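Local atomic coordinates of putative methylthioribose-1-phosphate isomerase (Pyrococcus horikoshii OT3, PDB entry 6A34), a protein that probably catalyses the interconversion of 5-methylthioribose 1-phosphate and 5-methylthioribulose 1-phosphate, an isomerisation in the methionine salvage pathway. Residues A71-T76 and E83-G88; G170-V175 and A208-W213. One frame throughout, in Å; residues are numbered along the deposited sequence.

Contact 1 (A71-T76 and E83-G88)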
ATOM      1  N   ALA A  71      24.659  29.647  12.272  1.00 39.82           N
ATOM      2  CA  ALA A  71      24.538  31.026  11.807  1.00 37.24           C
ATOM      3  C   ALA A  71      23.795  31.832  12.876  1.00 38.37           C
ATOM      4  O   ALA A  71      24.264  32.884  13.297  1.00 39.52           O
ATOM      5  CB  ALA A  71      23.813  31.077  10.487  1.00 35.07           C
ATOM      6  N   LEU A  72      22.663  31.290  13.334  1.00 37.22           N
ATOM      7  CA  LEU A  72      21.864  31.908  14.376  1.00 40.19           C
ATOM      8  C   LEU A  72      22.744  32.124  15.616  1.00 38.88           C
ATOM      9  O   LEU A  72      22.764  33.219  16.184  1.00 40.50           O
ATOM     10  CB  LEU A  72      20.635  31.054  14.695  1.00 37.77           C
ATOM     11  CG  LEU A  72      19.734  31.611  15.795  1.00 42.07           C
ATOM     12  CD1 LEU A  72      18.964  32.821  15.308  1.00 48.42           C
ATOM     13  CD2 LEU A  72      18.758  30.571  16.292  1.00 49.69           C
ATOM     14  N   TYR A  73      23.504  31.100  15.998  1.00 36.03           N
ATOM     15  CA  TYR A  73      24.390  31.221  17.124  1.00 35.39           C
ATOM     16  C   TYR A  73      25.342  32.403  16.910  1.00 38.99           C
ATOM     17  O   TYR A  73      25.567  33.199  17.827  1.00 39.08           O
ATOM     18  CB  TYR A  73      25.201  29.952  17.380  1.00 35.96           C
ATOM     19  CG  TYR A  73      26.251  30.214  18.416  1.00 35.84           C
ATOM     20  CD1 TYR A  73      25.908  30.369  19.755  1.00 39.37           C
ATOM     21  CD2 TYR A  73      27.568  30.409  18.039  1.00 33.69           C
ATOM     22  CE1 TYR A  73      26.863  30.710  20.708  1.00 39.46           C
ATOM     23  CE2 TYR A  73      28.532  30.747  18.976  1.00 38.84           C
ATOM     24  CZ  TYR A  73      28.179  30.900  20.311  1.00 36.91           C
ATOM     25  OH  TYR A  73      29.159  31.222  21.195  1.00 36.79           O
ATOM     26  N   ALA A  74      25.923  32.496  15.709  1.00 37.85           N
ATOM     27  CA  ALA A  74      26.933  33.509  15.412  1.00 37.39           C
ATOM     28  C   ALA A  74      26.356  34.935  15.551  1.00 37.91           C
ATOM     29  O   ALA A  74      27.016  35.823  16.085  1.00 42.22           O
ATOM     30  CB  ALA A  74      27.495  33.266  14.030  1.00 35.88           C
ATOM     31  N   GLU A  75      25.122  35.154  15.082  1.00 36.30           N
ATOM     32  CA  GLU A  75      24.496  36.488  15.060  1.00 38.99           C
ATOM     33  C   GLU A  75      23.840  36.866  16.407  1.00 37.95           C
ATOM     34  O   GLU A  75      23.427  37.987  16.586  1.00 46.76           O
ATOM     35  CB  GLU A  75      23.507  36.545  13.891  1.00 35.78           C
ATOM     36  CG  GLU A  75      24.229  36.503  12.549  1.00 37.24           C
ATOM     37  CD  GLU A  75      23.404  36.914  11.347  1.00 38.10           C
ATOM     38  OE1 GLU A  75      22.205  36.560  11.298  1.00 35.49           O
ATOM     39  OE2 GLU A  75      23.964  37.609  10.471  1.00 39.90           O
ATOM     40  N   THR A  76      23.790  35.926  17.348  1.00 42.25           N
ATOM     41  CA  THR A  76      22.933  35.947  18.554  1.00 43.99           C
ATOM     42  C   THR A  76      23.806  35.839  19.813  1.00 37.99           C
ATOM     43  O   THR A  76      23.387  36.257  20.878  1.00 42.00           O
ATOM     44  CB  THR A  76      21.876  34.839  18.393  1.00 45.43           C
ATOM     45  OG1 THR A  76      20.641  35.470  18.049  1.00 50.41           O
ATOM     46  CG2 THR A  76      21.684  33.924  19.574  1.00 50.33           C
ATOM     47  N   GLU A  83      37.352  33.692  22.741  1.00 47.50           N
ATOM     48  CA  GLU A  83      37.388  32.435  23.517  1.00 50.46           C
ATOM     49  C   GLU A  83      35.959  32.039  23.918  1.00 46.28           C
ATOM     50  O   GLU A  83      35.526  30.940  23.629  1.00 42.09           O
ATOM     51  CB  GLU A  83      38.298  32.535  24.751  1.00 57.10           C
ATOM     52  CG  GLU A  83      38.506  31.205  25.477  1.00 65.94           C
ATOM     53  CD  GLU A  83      39.519  31.187  26.626  1.00 79.11           C
ATOM     54  OE1 GLU A  83      40.547  30.476  26.501  1.00 85.13           O
ATOM     55  OE2 GLU A  83      39.278  31.861  27.662  1.00 73.75           O
ATOM     56  N   GLU A  84      35.229  32.935  24.593  1.00 48.99           N
ATOM     57  CA  GLU A  84      33.805  32.694  24.940  1.00 50.74           C
ATOM     58  C   GLU A  84      32.999  32.273  23.701  1.00 46.34           C
ATOM     59  O   GLU A  84      32.131  31.415  23.805  1.00 48.81           O
ATOM     60  CB  GLU A  84      33.116  33.946  25.481  1.00 54.59           C
ATOM     61  CG  GLU A  84      33.360  34.219  26.946  1.00 58.42           C
ATOM     62  CD  GLU A  84      32.754  35.525  27.434  1.00 58.51           C
ATOM     63  OE1 GLU A  84      33.323  36.087  28.380  1.00 57.96           O
ATOM     64  OE2 GLU A  84      31.724  35.982  26.859  1.00 53.90           O
ATOM     65  N   PHE A  85      33.278  32.898  22.544  1.00 38.03           N
ATOM     66  CA  PHE A  85      32.436  32.731  21.396  1.00 41.73           C
ATOM     67  C   PHE A  85      32.617  31.312  20.852  1.00 41.65           C
ATOM     68  O   PHE A  85      31.635  30.642  20.559  1.00 38.62           O
ATOM     69  CB  PHE A  85      32.720  33.773  20.311  1.00 40.27           C
ATOM     70  CG  PHE A  85      31.946  33.493  19.052  1.00 37.13           C
ATOM     71  CD1 PHE A  85      30.603  33.817  18.969  1.00 39.02           C
ATOM     72  CD2 PHE A  85      32.524  32.799  18.003  1.00 36.54           C
ATOM     73  CE1 PHE A  85      29.878  33.531  17.822  1.00 38.72           C
ATOM     74  CE2 PHE A  85      31.797  32.506  16.865  1.00 36.11           C
ATOM     75  CZ  PHE A  85      30.476  32.869  16.773  1.00 36.01           C
ATOM     76  N   LEU A  86      33.887  30.910  20.722  1.00 42.19           N
ATOM     77  CA  LEU A  86      34.269  29.607  20.246  1.00 44.67           C
ATOM     78  C   LEU A  86      33.783  28.517  21.207  1.00 43.70           C
ATOM     79  O   LEU A  86      33.359  27.477  20.741  1.00 47.23           O
ATOM     80  CB  LEU A  86      35.786  29.539  20.057  1.00 41.90           C
ATOM     81  CG  LEU A  86      36.320  30.347  18.878  1.00 46.71           C
ATOM     82  CD1 LEU A  86      37.838  30.175  18.730  1.00 40.86           C
ATOM     83  CD2 LEU A  86      35.576  29.976  17.595  1.00 44.76           C
ATOM     84  N   ASP A  87      33.854  28.757  22.519  1.00 44.29           N
ATOM     85  CA  ASP A  87      33.338  27.806  23.505  1.00 47.86           C
ATOM     86  C   ASP A  87      31.849  27.615  23.239  1.00 46.10           C
ATOM     87  O   ASP A  87      31.392  26.492  23.153  1.00 45.89           O
ATOM     88  CB  ASP A  87      33.582  28.220  24.965  1.00 54.20           C
ATOM     89  CG  ASP A  87      35.042  28.122  25.418  1.00 63.39           C
ATOM     90  OD1 ASP A  87      35.907  27.715  24.591  1.00 63.38           O
ATOM     91  OD2 ASP A  87      35.316  28.481  26.593  1.00 67.58           O
ATOM     92  N   GLY A  88      31.121  28.731  23.109  1.00 46.68           N
ATOM     93  CA  GLY A  88      29.679  28.715  22.818  1.00 45.73           C
ATOM     94  C   GLY A  88      29.384  28.028  21.496  1.00 43.66           C
ATOM     95  O   GLY A  88      28.426  27.270  21.384  1.00 42.20           O
TER
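Y73 reaches across to F85 and G88 where helix 59-76 turns back into helix 82-97, forming an antiparallel helical hairpin whose segment axes approach to 10.8 Å. CB points toward the facing helix, and with CG anti to the backbone N (chi1 171°) the ring is carried across to it. Beyond CG, one flank of the ring lies along F85: CD2 meets CE1 of F85 at 3.9 Å, and CE2 comes over the face of the F85 ring. The planes are tilted by 30° and slid past each other, with centroids 5.0 Å apart. On the other flank CE1 packs on the carbonyl of G88, whose O sits over one face of the tyrosine ring near its rim. Y73 OH lies 3.0 Å from G88 CA, where a CB would collide with it. A phenylalanine in place of Y73 would probably keep the ring packing but leave the F85 carbonyl without this donor. The F85 ring receives CA of A74 at its edge, 3.8 Å from CE1, while L125 and K129 of helix 125-157 touch it. At the tip, Y73 OH donates to F85 O over 2.6 Å, on a lone pair in the carbonyl plane, with a C=O...O angle of 125°.

Contact 2 (G170-V175 and A208-W213)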
ATOM      1  N   GLY A 170      10.136  15.830  -3.204  1.00 30.76           N
ATOM      2  CA  GLY A 170       9.726  17.169  -3.617  1.00 28.60           C
ATOM      3  C   GLY A 170      10.445  18.256  -2.825  1.00 28.07           C
ATOM      4  O   GLY A 170      11.467  18.007  -2.178  1.00 25.28           O
ATOM      5  N   SER A 171       9.872  19.460  -2.868  1.00 29.64           N
ATOM      6  CA  SER A 171      10.433  20.630  -2.274  1.00 30.61           C
ATOM      7  C   SER A 171      10.573  20.417  -0.771  1.00 33.18           C
ATOM      8  O   SER A 171      11.555  20.766  -0.205  1.00 33.91           O
ATOM      9  CB  SER A 171       9.593  21.812  -2.595  1.00 32.65           C
ATOM     10  OG  SER A 171      10.240  23.012  -2.242  1.00 35.42           O
ATOM     11  N   LEU A 172       9.603  19.733  -0.161  1.00 37.93           N
ATOM     12  CA  LEU A 172       9.630  19.491   1.286  1.00 36.90           C
ATOM     13  C   LEU A 172      10.795  18.578   1.710  1.00 34.93           C
ATOM     14  O   LEU A 172      11.177  18.600   2.871  1.00 33.78           O
ATOM     15  CB  LEU A 172       8.296  18.873   1.695  1.00 35.40           C
ATOM     16  CG  LEU A 172       7.071  19.740   1.431  1.00 36.76           C
ATOM     17  CD1 LEU A 172       5.810  18.938   1.694  1.00 37.00           C
ATOM     18  CD2 LEU A 172       7.101  20.996   2.289  1.00 37.31           C
ATOM     19  N   ALA A 173      11.329  17.754   0.799  1.00 34.38           N
ATOM     20  CA  ALA A 173      12.434  16.806   1.139  1.00 36.26           C
ATOM     21  C   ALA A 173      13.820  17.449   0.931  1.00 35.45           C
ATOM     22  O   ALA A 173      14.857  16.804   1.115  1.00 34.12           O
ATOM     23  CB  ALA A 173      12.313  15.554   0.290  1.00 38.88           C
ATOM     24  N   THR A 174      13.828  18.705   0.491  1.00 33.97           N
ATOM     25  CA  THR A 174      15.025  19.444   0.195  1.00 36.33           C
ATOM     26  C   THR A 174      14.872  20.875   0.730  1.00 35.47           C
ATOM     27  O   THR A 174      13.856  21.225   1.347  1.00 35.34           O
ATOM     28  CB  THR A 174      15.248  19.444  -1.319  1.00 34.22           C
ATOM     29  OG1 THR A 174      14.198  20.192  -1.936  1.00 30.19           O
ATOM     30  CG2 THR A 174      15.259  18.041  -1.883  1.00 36.60           C
ATOM     31  N   VAL A 175      15.875  21.703   0.435  1.00 32.96           N
ATOM     32  CA  VAL A 175      15.843  23.105   0.764  1.00 32.68           C
ATOM     33  C   VAL A 175      14.821  23.766  -0.148  1.00 30.47           C
ATOM     34  O   VAL A 175      14.023  24.558   0.333  1.00 35.27           O
ATOM     35  CB  VAL A 175      17.228  23.752   0.655  1.00 32.32           C
ATOM     36  CG1 VAL A 175      17.173  25.247   0.923  1.00 32.08           C
ATOM     37  CG2 VAL A 175      18.209  23.060   1.566  1.00 32.24           C
ATOM     38  N   ALA A 208       0.964  10.628   0.097  1.00 29.55           N
ATOM     39  CA  ALA A 208      -0.378  11.165   0.290  1.00 33.99           C
ATOM     40  C   ALA A 208      -0.302  12.485   1.074  1.00 34.49           C
ATOM     41  O   ALA A 208      -1.002  13.457   0.743  1.00 33.03           O
ATOM     42  CB  ALA A 208      -1.216  10.136   1.017  1.00 32.49           C
ATOM     43  N   ARG A 209       0.559  12.494   2.101  1.00 35.34           N
ATOM     44  CA  ARG A 209       0.590  13.497   3.142  1.00 37.22           C
ATOM     45  C   ARG A 209       1.398  14.720   2.688  1.00 38.00           C
ATOM     46  O   ARG A 209       1.076  15.876   3.027  1.00 40.27           O
ATOM     47  CB  ARG A 209       1.152  12.860   4.411  1.00 43.67           C
ATOM     48  CG  ARG A 209       0.707  13.541   5.696  1.00 56.65           C
ATOM     49  CD  ARG A 209       0.884  12.730   6.973  1.00 58.92           C
ATOM     50  NE  ARG A 209       1.949  11.761   6.855  1.00 53.10           N
ATOM     51  CZ  ARG A 209       3.230  12.011   7.123  1.00 58.46           C
ATOM     52  NH1 ARG A 209       3.580  13.176   7.660  1.00 50.37           N
ATOM     53  NH2 ARG A 209       4.151  11.095   6.840  1.00 50.07           N
ATOM     54  N   LEU A 210       2.446  14.462   1.915  1.00 34.00           N
ATOM     55  CA  LEU A 210       3.460  15.453   1.595  1.00 35.29           C
ATOM     56  C   LEU A 210       3.463  15.717   0.082  1.00 33.56           C
ATOM     57  O   LEU A 210       3.156  16.848  -0.324  1.00 36.32           O
ATOM     58  CB  LEU A 210       4.816  14.979   2.119  1.00 33.29           C
ATOM     59  CG  LEU A 210       4.868  14.800   3.632  1.00 32.96           C
ATOM     60  CD1 LEU A 210       6.253  14.397   4.090  1.00 34.45           C
ATOM     61  CD2 LEU A 210       4.441  16.060   4.339  1.00 34.45           C
ATOM     62  N   SER A 211       3.726  14.692  -0.745  1.00 31.01           N
ATOM     63  CA  SER A 211       3.812  14.922  -2.179  1.00 29.57           C
ATOM     64  C   SER A 211       2.467  15.480  -2.687  1.00 32.52           C
ATOM     65  O   SER A 211       2.437  16.455  -3.484  1.00 30.09           O
ATOM     66  CB  SER A 211       4.243  13.675  -2.934  1.00 28.44           C
ATOM     67  OG  SER A 211       5.621  13.386  -2.732  1.00 27.34           O
ATOM     68  N   ALA A 212       1.346  14.868  -2.262  1.00 31.00           N
ATOM     69  CA  ALA A 212       0.037  15.231  -2.837  1.00 32.25           C
ATOM     70  C   ALA A 212      -0.240  16.731  -2.542  1.00 34.59           C
ATOM     71  O   ALA A 212      -0.755  17.472  -3.387  1.00 32.25           O
ATOM     72  CB  ALA A 212      -1.046  14.299  -2.329  1.00 28.82           C
ATOM     73  N   TRP A 213       0.171  17.170  -1.349  1.00 31.05           N
ATOM     74  CA  TRP A 213       0.008  18.506  -0.883  1.00 33.50           C
ATOM     75  C   TRP A 213       0.859  19.493  -1.702  1.00 33.46           C
ATOM     76  O   TRP A 213       0.307  20.393  -2.299  1.00 34.98           O
ATOM     77  CB  TRP A 213       0.321  18.582   0.610  1.00 35.69           C
ATOM     78  CG  TRP A 213       0.097  19.967   1.104  1.00 35.00           C
ATOM     79  CD1 TRP A 213      -1.091  20.501   1.490  1.00 35.54           C
ATOM     80  CD2 TRP A 213       1.059  21.034   1.132  1.00 36.34           C
ATOM     81  NE1 TRP A 213      -0.928  21.825   1.773  1.00 37.55           N
ATOM     82  CE2 TRP A 213       0.376  22.184   1.584  1.00 37.01           C
ATOM     83  CE3 TRP A 213       2.422  21.134   0.833  1.00 39.12           C
ATOM     84  CZ2 TRP A 213       1.006  23.421   1.738  1.00 36.25           C
ATOM     85  CZ3 TRP A 213       3.052  22.354   1.008  1.00 41.12           C
ATOM     86  CH2 TRP A 213       2.351  23.481   1.445  1.00 37.57           C
TER
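L172 meets L210 and W213 where the loop following strand 161-165 packs on helix 206-217, both elements belonging to the Rossmann-like part of this eIF-2B-related isomerase. The loop segment enters at G170, whose O accepts a bond from A173 N and so starts the short 3-10 turn 171-173. S171 comes next, its O taking the backbone N of T174. At L172 the chain turns its side chain to the helix. CG lies anti to the carbonyl carbon (chi1 -61°), and the extended second torsion carries CD1 outward as the atom that does all the touching. This methyl settles between two residues one helical turn apart: it is 4.1 Å from L210 CB, equally far from L210 CD2, and 3.9 Å from L210 O. On its other flank CD1 approaches the benzo part of the indole, 4.1 Å from W213 CE3, coming at a slant to the ring. A173 then touches R57, predicted to bind substrate, whose side chain also lies about 4 Å from that of L210. Across the two segments the contact thus rests on van der Waals contact of one methyl, with the L210 carbonyl oxygen as well as with carbon. Such contact sets no direction by itself; polar ties between loop and helix include E214, just beyond W213, whose OE1 and OE2 bind the backbone N atoms of S171 and L172 and so give the turn a directional hold.

The centre of contact 1 lies about 29 Å from that of the chain, and the contact is partly buried and away from the annotated sites, whereas contact 2 is buried near the middle, beside predicted substrate-binding residues. They share neither helix nor loop, and their nearest atoms stay about 13 Å apart. Helix 125-157 nevertheless borders both, touching A71, E75 and F85 at one and T174 and V175 at the other. Contact 1 joins neighbours in sequence through aromatic packing and a hydroxyl-to-carbonyl bond; contact 2 brings together segments 33 residues apart by aliphatic and indole contacts. The second subunit packs on helix 206-217 at contact 2 but touches neither segment of contact 1.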